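Local coordinates for protein ADP-ribosylglycohydrolase (Thermus thermophilus, PDB 2YZW) that belongs to the all-helical ADP-ribosylglycohydrolase family and holds two metal ions, here gadolinium, in a site lined with carboxylates, at residues 17-22 with 57-62; 26-31 with 250-255. All coordinates share one frame; numbering follows the deposited sequence.

Contact 1. Residues 17-22 with 57-62; sequences GLAVGD and DDTSQA. With GD3 (gadolinium ion), chain C.
D22 OD2 takes two hydrogen bonds from T59, one from the hydroxyl and one from the backbone amide. T59 OG1 donates over 2.8 Å to D22 OD2 and meets the anti lone pair, the one turned away from the other carboxylate oxygen. T59 N, 3.1 Å from D22 OD2, approaches from above the carboxylate plane, with an N-H...O angle of 149°. The two donors together fix the rotation of the carboxylate. T59 sits in the first turn of helix 57-72, where amides have no carbonyl one turn back in the same helix, so D22 supplies an acceptor from outside and may also be stabilised by the positive helix end. CG of D22 stands anti to the backbone N (chi1 -178°), and this carries the carboxylate across to the neighbouring helix.

Around this polar grip the two helices run nearly antiparallel, with short-segment axes 9.1 Å apart, in the helical core of the ADP-ribosylglycohydrolase fold. L18 reaches over with both methyls: CD1 packs 3.8 Å from A62 CB, while CD2 lies 3.6 Å from T59 OG1, the side chains of L18 and T59 passing in opposite directions. A19 CB lies alongside T59 CG2.

D58 turns the contact toward the metal. Its CB rests on D22 OD2, and its OD1 binds the gadolinium ion of chain C at 2.3 Å, beside D57 OD2 at 2.2 Å from the same ion. The ion holds these two acidic oxygens together. T56 completes part of this shell and also hydrogen-bonds D22 OD1, which makes D22 a second-shell residue behind a first-shell ligand. The other carboxylate oxygen of D58, OD2, is hydrogen-bonded to T254 OG1 on helix 252-267.

Contact 2. Residues 26-31 with 250-255; sequences AQVEGL and GDADTV. With GD3 (gadolinium ion), chain B; GD3 (gadolinium ion), chain C.
E29 lays its carboxylate against that of D253, the two planes turned 57° apart. Its OE2 comes within 2.7 Å of D253 OD2, a spacing that two acidic oxygens tolerate because both bind the gadolinium ion of chain B. The glutamate reaches there as an extended arm: with chi1 at 176°, CG lies opposite the main-chain nitrogen, and the chain runs on straight, with its CG passing over G250 O. E29 OE2 lies 2.3 Å from the ion, and D251 OD1, at 2.2 Å from the same metal, meets it from the helix N-cap position. T254 OG1 is a more distant ligand, 2.7 Å from that gadolinium.

D253 serves both metals. OD2 faces the chain B ion, while OD1 binds the chain C ion at 2.3 Å, so one carboxylate spans the pair and water 1 forms a second bridge. The remaining protein ligands of the chain C ion are T56, just before helix 57-72, and D57 and D58 in its first turn.

Away from the ions, the backbones also join directly. V28 to L31 form a type II beta turn, with glycine G30 at the position where positive phi is needed. G30 N donates a nearly straight bond of 2.8 Å to G250 O, and G250 N answers with a bond to L31 O. These paired bonds hold the turn beside the loop that leads into helix 252-267. Apolar contact fills in at the side, where V28 CG2 packs 3.9 Å from A252 CB and A26 lies against the D253 side chain. Two metal ions held by acidic side chains from separate segments and bridged by a carboxylate and a water are characteristic of the dinuclear site of the ADP-ribosylglycohydrolase fold.

Overall arrangement
From the N terminus, helix 5-26 supplies the first half of contact 1; after three further residues comes 26-31, the first half of contact 2, at the helix end and in the loop after it. The 34 residues between the segments of contact 1, few of them helical, include 26-31 and lead to helix 57-72, where contact 1 closes. Contact 2 closes much later, at the start of helix 252-267, with 218 residues rich in helix separating 26-31 from 250-255. The four segments alternate along the chain, so the two closures cross instead of nesting. Their centres are 12 Å apart, and both reach the gadolinium ion of chain C and its two waters. The metal site therefore ties early and late helices together.

Contact 1. Residues 17-22 with 57-62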
ATOM      1  N   GLY A  17       6.867  -2.481   6.068  1.00  8.03           N
ATOM      2  CA  GLY A  17       6.357  -1.146   6.333  1.00  7.98           C
ATOM      3  C   GLY A  17       4.862  -1.073   6.073  1.00  7.79           C
ATOM      4  O   GLY A  17       4.133  -0.356   6.765  1.00  9.23           O
ATOM      5  N   LEU A  18       4.414  -1.809   5.061  1.00  7.10           N
ATOM      6  CA  LEU A  18       3.003  -1.856   4.700  1.00  6.41           C
ATOM      7  C   LEU A  18       2.209  -2.386   5.897  1.00  7.08           C
ATOM      8  O   LEU A  18       1.227  -1.775   6.324  1.00  5.29           O
ATOM      9  CB  LEU A  18       2.817  -2.775   3.485  1.00  5.57           C
ATOM     10  CG  LEU A  18       1.469  -2.895   2.768  1.00  5.81           C
ATOM     11  CD1 LEU A  18       1.667  -3.694   1.484  1.00  4.65           C
ATOM     12  CD2 LEU A  18       0.443  -3.583   3.656  1.00  6.97           C
ATOM     13  N   ALA A  19       2.649  -3.519   6.436  1.00  7.37           N
ATOM     14  CA  ALA A  19       1.978  -4.141   7.576  1.00  8.11           C
ATOM     15  C   ALA A  19       2.039  -3.274   8.826  1.00  7.00           C
ATOM     16  O   ALA A  19       1.068  -3.193   9.576  1.00  9.15           O
ATOM     17  CB  ALA A  19       2.588  -5.506   7.861  1.00  8.10           C
ATOM     18  N   VAL A  20       3.180  -2.636   9.059  1.00  6.36           N
ATOM     19  CA  VAL A  20       3.329  -1.768  10.223  1.00  6.21           C
ATOM     20  C   VAL A  20       2.319  -0.620  10.153  1.00  6.23           C
ATOM     21  O   VAL A  20       1.681  -0.286  11.152  1.00  7.32           O
ATOM     22  CB  VAL A  20       4.764  -1.206  10.309  1.00  7.52           C
ATOM     23  CG1 VAL A  20       4.837  -0.090  11.337  1.00  8.54           C
ATOM     24  CG2 VAL A  20       5.736  -2.335  10.679  1.00  8.07           C
ATOM     25  N   GLY A  21       2.171  -0.029   8.968  1.00  6.25           N
ATOM     26  CA  GLY A  21       1.235   1.070   8.797  1.00  5.79           C
ATOM     27  C   GLY A  21      -0.207   0.628   8.964  1.00  6.45           C
ATOM     28  O   GLY A  21      -1.029   1.347   9.524  1.00  6.30           O
ATOM     29  N   ASP A  22      -0.511  -0.563   8.462  1.00  6.47           N
ATOM     30  CA  ASP A  22      -1.847  -1.132   8.559  1.00  6.38           C
ATOM     31  C   ASP A  22      -2.191  -1.341  10.038  1.00  7.55           C
ATOM     32  O   ASP A  22      -3.232  -0.881  10.513  1.00  7.59           O
ATOM     33  CB  ASP A  22      -1.871  -2.458   7.785  1.00  6.81           C
ATOM     34  CG  ASP A  22      -3.240  -3.132   7.770  1.00  5.91           C
ATOM     35  OD1 ASP A  22      -4.250  -2.525   8.186  1.00  8.15           O
ATOM     36  OD2 ASP A  22      -3.299  -4.293   7.312  1.00  7.22           O
ATOM     37  N   ASP A  57      -7.248  -6.371   6.503  1.00  9.51           N
ATOM     38  CA  ASP A  57      -7.377  -6.843   5.127  1.00  9.98           C
ATOM     39  C   ASP A  57      -6.317  -6.268   4.197  1.00  8.79           C
ATOM     40  O   ASP A  57      -5.943  -6.899   3.204  1.00  8.94           O
ATOM     41  CB  ASP A  57      -8.777  -6.533   4.568  1.00 11.39           C
ATOM     42  CG  ASP A  57      -9.061  -5.046   4.473  1.00 11.84           C
ATOM     43  OD1 ASP A  57      -9.660  -4.610   3.466  1.00 13.33           O
ATOM     44  OD2 ASP A  57      -8.700  -4.313   5.413  1.00 12.83           O
ATOM     45  N   ASP A  58      -5.832  -5.073   4.517  1.00  7.67           N
ATOM     46  CA  ASP A  58      -4.816  -4.433   3.693  1.00  8.74           C
ATOM     47  C   ASP A  58      -3.625  -5.376   3.535  1.00  8.54           C
ATOM     48  O   ASP A  58      -3.217  -5.702   2.423  1.00  8.31           O
ATOM     49  CB  ASP A  58      -4.350  -3.127   4.344  1.00  8.66           C
ATOM     50  CG  ASP A  58      -5.494  -2.177   4.638  1.00 12.98           C
ATOM     51  OD1 ASP A  58      -6.419  -2.564   5.389  1.00 11.04           O
ATOM     52  OD2 ASP A  58      -5.465  -1.036   4.125  1.00 11.77           O
ATOM     53  N   THR A  59      -3.074  -5.805   4.665  1.00  6.61           N
ATOM     54  CA  THR A  59      -1.926  -6.697   4.676  1.00  7.37           C
ATOM     55  C   THR A  59      -2.304  -8.110   4.223  1.00  8.05           C
ATOM     56  O   THR A  59      -1.507  -8.794   3.581  1.00  8.83           O
ATOM     57  CB  THR A  59      -1.296  -6.743   6.090  1.00  5.69           C
ATOM     58  OG1 THR A  59      -0.921  -5.415   6.484  1.00  7.81           O
ATOM     59  CG2 THR A  59      -0.057  -7.627   6.098  1.00  7.35           C
ATOM     60  N   SER A  60      -3.518  -8.548   4.548  1.00  8.78           N
ATOM     61  CA  SER A  60      -3.957  -9.876   4.133  1.00  9.80           C
ATOM     62  C   SER A  60      -3.920  -9.984   2.614  1.00  9.80           C
ATOM     63  O   SER A  60      -3.436 -10.976   2.068  1.00 10.20           O
ATOM     64  CB  SER A  60      -5.373 -10.161   4.627  1.00 11.10           C
ATOM     65  OG  SER A  60      -5.409 -10.226   6.038  1.00 15.29           O
ATOM     66  N   GLN A  61      -4.427  -8.960   1.932  1.00 10.24           N
ATOM     67  CA  GLN A  61      -4.428  -8.971   0.478  1.00 10.19           C
ATOM     68  C   GLN A  61      -3.004  -8.909  -0.060  1.00  9.81           C
ATOM     69  O   GLN A  61      -2.688  -9.542  -1.072  1.00 10.41           O
ATOM     70  CB  GLN A  61      -5.272  -7.813  -0.070  1.00 10.94           C
ATOM     71  CG  GLN A  61      -6.766  -8.129  -0.088  1.00 13.08           C
ATOM     72  CD  GLN A  61      -7.599  -7.043  -0.740  1.00 15.41           C
ATOM     73  OE1 GLN A  61      -7.185  -6.436  -1.727  1.00 15.46           O
ATOM     74  NE2 GLN A  61      -8.789  -6.804  -0.197  1.00 18.36           N
ATOM     75  N   ALA A  62      -2.144  -8.157   0.621  1.00  7.89           N
ATOM     76  CA  ALA A  62      -0.752  -8.054   0.208  1.00  8.09           C
ATOM     77  C   ALA A  62      -0.110  -9.442   0.287  1.00  8.11           C
ATOM     78  O   ALA A  62       0.628  -9.845  -0.611  1.00  9.02           O
ATOM     79  CB  ALA A  62      -0.007  -7.072   1.104  1.00  8.31           C
TER
HETATM   80 GD   GD3 C 502      -8.421  -2.412   6.566  1.00 12.72          GD
HETATM   81  O   HOH W   1      -9.849  -0.685   7.275  1.00 11.06           O
HETATM   82  O   HOH W   2     -10.791  -2.452   5.992  1.00 12.01           O

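Contact 2. Residues 26-31 with 250-255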
ATOM      1  N   ALA A  26      -4.826   1.084  12.062  1.00  6.48           N
ATOM      2  CA  ALA A  26      -6.048   0.395  12.455  1.00  6.41           C
ATOM      3  C   ALA A  26      -6.487   0.796  13.864  1.00  9.01           C
ATOM      4  O   ALA A  26      -7.666   0.702  14.208  1.00  8.77           O
ATOM      5  CB  ALA A  26      -5.837  -1.109  12.385  1.00  8.84           C
ATOM      6  N   GLN A  27      -5.533   1.246  14.672  1.00  8.10           N
ATOM      7  CA  GLN A  27      -5.823   1.653  16.040  1.00  9.54           C
ATOM      8  C   GLN A  27      -6.729   2.878  16.102  1.00 10.54           C
ATOM      9  O   GLN A  27      -7.498   3.040  17.049  1.00 10.89           O
ATOM     10  CB  GLN A  27      -4.517   1.944  16.787  1.00  9.98           C
ATOM     11  CG  GLN A  27      -3.588   0.745  16.846  1.00 12.12           C
ATOM     12  CD  GLN A  27      -2.256   1.038  17.520  1.00 13.36           C
ATOM     13  OE1 GLN A  27      -1.353   0.202  17.506  1.00 14.78           O
ATOM     14  NE2 GLN A  27      -2.128   2.220  18.114  1.00 13.63           N
ATOM     15  N   VAL A  28      -6.646   3.737  15.091  1.00  9.38           N
ATOM     16  CA  VAL A  28      -7.459   4.947  15.076  1.00 11.36           C
ATOM     17  C   VAL A  28      -8.290   5.151  13.815  1.00 10.64           C
ATOM     18  O   VAL A  28      -8.724   6.270  13.530  1.00 11.73           O
ATOM     19  CB  VAL A  28      -6.585   6.202  15.286  1.00 10.93           C
ATOM     20  CG1 VAL A  28      -5.976   6.179  16.681  1.00 12.17           C
ATOM     21  CG2 VAL A  28      -5.487   6.254  14.232  1.00 12.33           C
ATOM     22  N   GLU A  29      -8.521   4.085  13.058  1.00 10.86           N
ATOM     23  CA  GLU A  29      -9.316   4.215  11.846  1.00 11.32           C
ATOM     24  C   GLU A  29     -10.739   4.651  12.192  1.00 11.99           C
ATOM     25  O   GLU A  29     -11.328   4.172  13.164  1.00 13.32           O
ATOM     26  CB  GLU A  29      -9.349   2.897  11.063  1.00 12.20           C
ATOM     27  CG  GLU A  29     -10.257   2.954   9.831  1.00 15.94           C
ATOM     28  CD  GLU A  29     -10.101   1.758   8.906  1.00 15.69           C
ATOM     29  OE1 GLU A  29     -10.046   0.620   9.414  1.00 14.85           O
ATOM     30  OE2 GLU A  29     -10.050   1.954   7.666  1.00 16.90           O
ATOM     31  N   GLY A  30     -11.273   5.577  11.403  1.00 12.32           N
ATOM     32  CA  GLY A  30     -12.624   6.059  11.632  1.00 13.50           C
ATOM     33  C   GLY A  30     -12.720   7.263  12.555  1.00 15.49           C
ATOM     34  O   GLY A  30     -13.791   7.859  12.690  1.00 16.73           O
ATOM     35  N   LEU A  31     -11.611   7.626  13.194  1.00 13.67           N
ATOM     36  CA  LEU A  31     -11.601   8.768  14.106  1.00 13.71           C
ATOM     37  C   LEU A  31     -11.234  10.063  13.397  1.00 14.60           C
ATOM     38  O   LEU A  31     -10.265  10.114  12.643  1.00 13.02           O
ATOM     39  CB  LEU A  31     -10.606   8.535  15.245  1.00 13.26           C
ATOM     40  CG  LEU A  31     -10.852   7.338  16.162  1.00 14.82           C
ATOM     41  CD1 LEU A  31      -9.721   7.229  17.176  1.00 13.66           C
ATOM     42  CD2 LEU A  31     -12.186   7.497  16.865  1.00 15.84           C
ATOM     43  N   GLY A 250      -9.385   8.986  10.041  1.00 10.05           N
ATOM     44  CA  GLY A 250     -10.072   8.522   8.848  1.00 10.78           C
ATOM     45  C   GLY A 250      -9.635   7.121   8.459  1.00 10.93           C
ATOM     46  O   GLY A 250      -9.589   6.224   9.302  1.00 11.50           O
ATOM     47  N   ASP A 251      -9.316   6.929   7.180  1.00  9.51           N
ATOM     48  CA  ASP A 251      -8.870   5.628   6.686  1.00  9.23           C
ATOM     49  C   ASP A 251      -7.395   5.519   7.070  1.00  8.91           C
ATOM     50  O   ASP A 251      -6.515   5.433   6.212  1.00  8.23           O
ATOM     51  CB  ASP A 251      -9.027   5.563   5.164  1.00  8.71           C
ATOM     52  CG  ASP A 251      -9.008   4.144   4.636  1.00 11.36           C
ATOM     53  OD1 ASP A 251      -8.615   3.238   5.396  1.00 10.51           O
ATOM     54  OD2 ASP A 251      -9.387   3.930   3.464  1.00 12.34           O
ATOM     55  N   ALA A 252      -7.138   5.515   8.373  1.00  7.83           N
ATOM     56  CA  ALA A 252      -5.773   5.483   8.886  1.00  6.04           C
ATOM     57  C   ALA A 252      -4.957   4.227   8.613  1.00  6.20           C
ATOM     58  O   ALA A 252      -3.747   4.317   8.398  1.00  7.63           O
ATOM     59  CB  ALA A 252      -5.782   5.780  10.388  1.00  6.40           C
ATOM     60  N   ASP A 253      -5.588   3.058   8.626  1.00  6.78           N
ATOM     61  CA  ASP A 253      -4.816   1.851   8.381  1.00  7.18           C
ATOM     62  C   ASP A 253      -4.322   1.796   6.942  1.00  5.65           C
ATOM     63  O   ASP A 253      -3.200   1.375   6.686  1.00  5.50           O
ATOM     64  CB  ASP A 253      -5.622   0.582   8.725  1.00  9.76           C
ATOM     65  CG  ASP A 253      -6.840   0.362   7.828  1.00  9.50           C
ATOM     66  OD1 ASP A 253      -7.220  -0.817   7.676  1.00  9.43           O
ATOM     67  OD2 ASP A 253      -7.437   1.321   7.299  1.00  8.32           O
ATOM     68  N   THR A 254      -5.151   2.250   6.007  1.00  7.57           N
ATOM     69  CA  THR A 254      -4.770   2.213   4.600  1.00  8.09           C
ATOM     70  C   THR A 254      -3.800   3.339   4.225  1.00  8.88           C
ATOM     71  O   THR A 254      -2.872   3.132   3.440  1.00  8.70           O
ATOM     72  CB  THR A 254      -6.022   2.241   3.712  1.00  8.23           C
ATOM     73  OG1 THR A 254      -6.933   1.229   4.168  1.00  9.28           O
ATOM     74  CG2 THR A 254      -5.658   1.950   2.261  1.00  9.37           C
ATOM     75  N   VAL A 255      -4.001   4.529   4.781  1.00  6.50           N
ATOM     76  CA  VAL A 255      -3.077   5.622   4.506  1.00  6.57           C
ATOM     77  C   VAL A 255      -1.737   5.194   5.113  1.00  5.65           C
ATOM     78  O   VAL A 255      -0.673   5.398   4.530  1.00  6.72           O
ATOM     79  CB  VAL A 255      -3.555   6.941   5.150  1.00  6.09           C
ATOM     80  CG1 VAL A 255      -2.428   7.972   5.163  1.00  8.96           C
ATOM     81  CG2 VAL A 255      -4.739   7.487   4.367  1.00  6.49           C
TER
HETATM   82 GD   GD3 B 501      -9.246   1.143   5.652  1.00 15.53          GD
HETATM   83 GD   GD3 C 502      -8.421  -2.412   6.566  1.00 12.72          GD
HETATM   84  O   HOH W   3     -11.308   2.542   5.304  1.00 15.05           O
HETATM   85  O   HOH W   1      -9.849  -0.685   7.275  1.00 11.06           O
HETATM   86  O   HOH W   2     -10.791  -2.452   5.992  1.00 12.01           O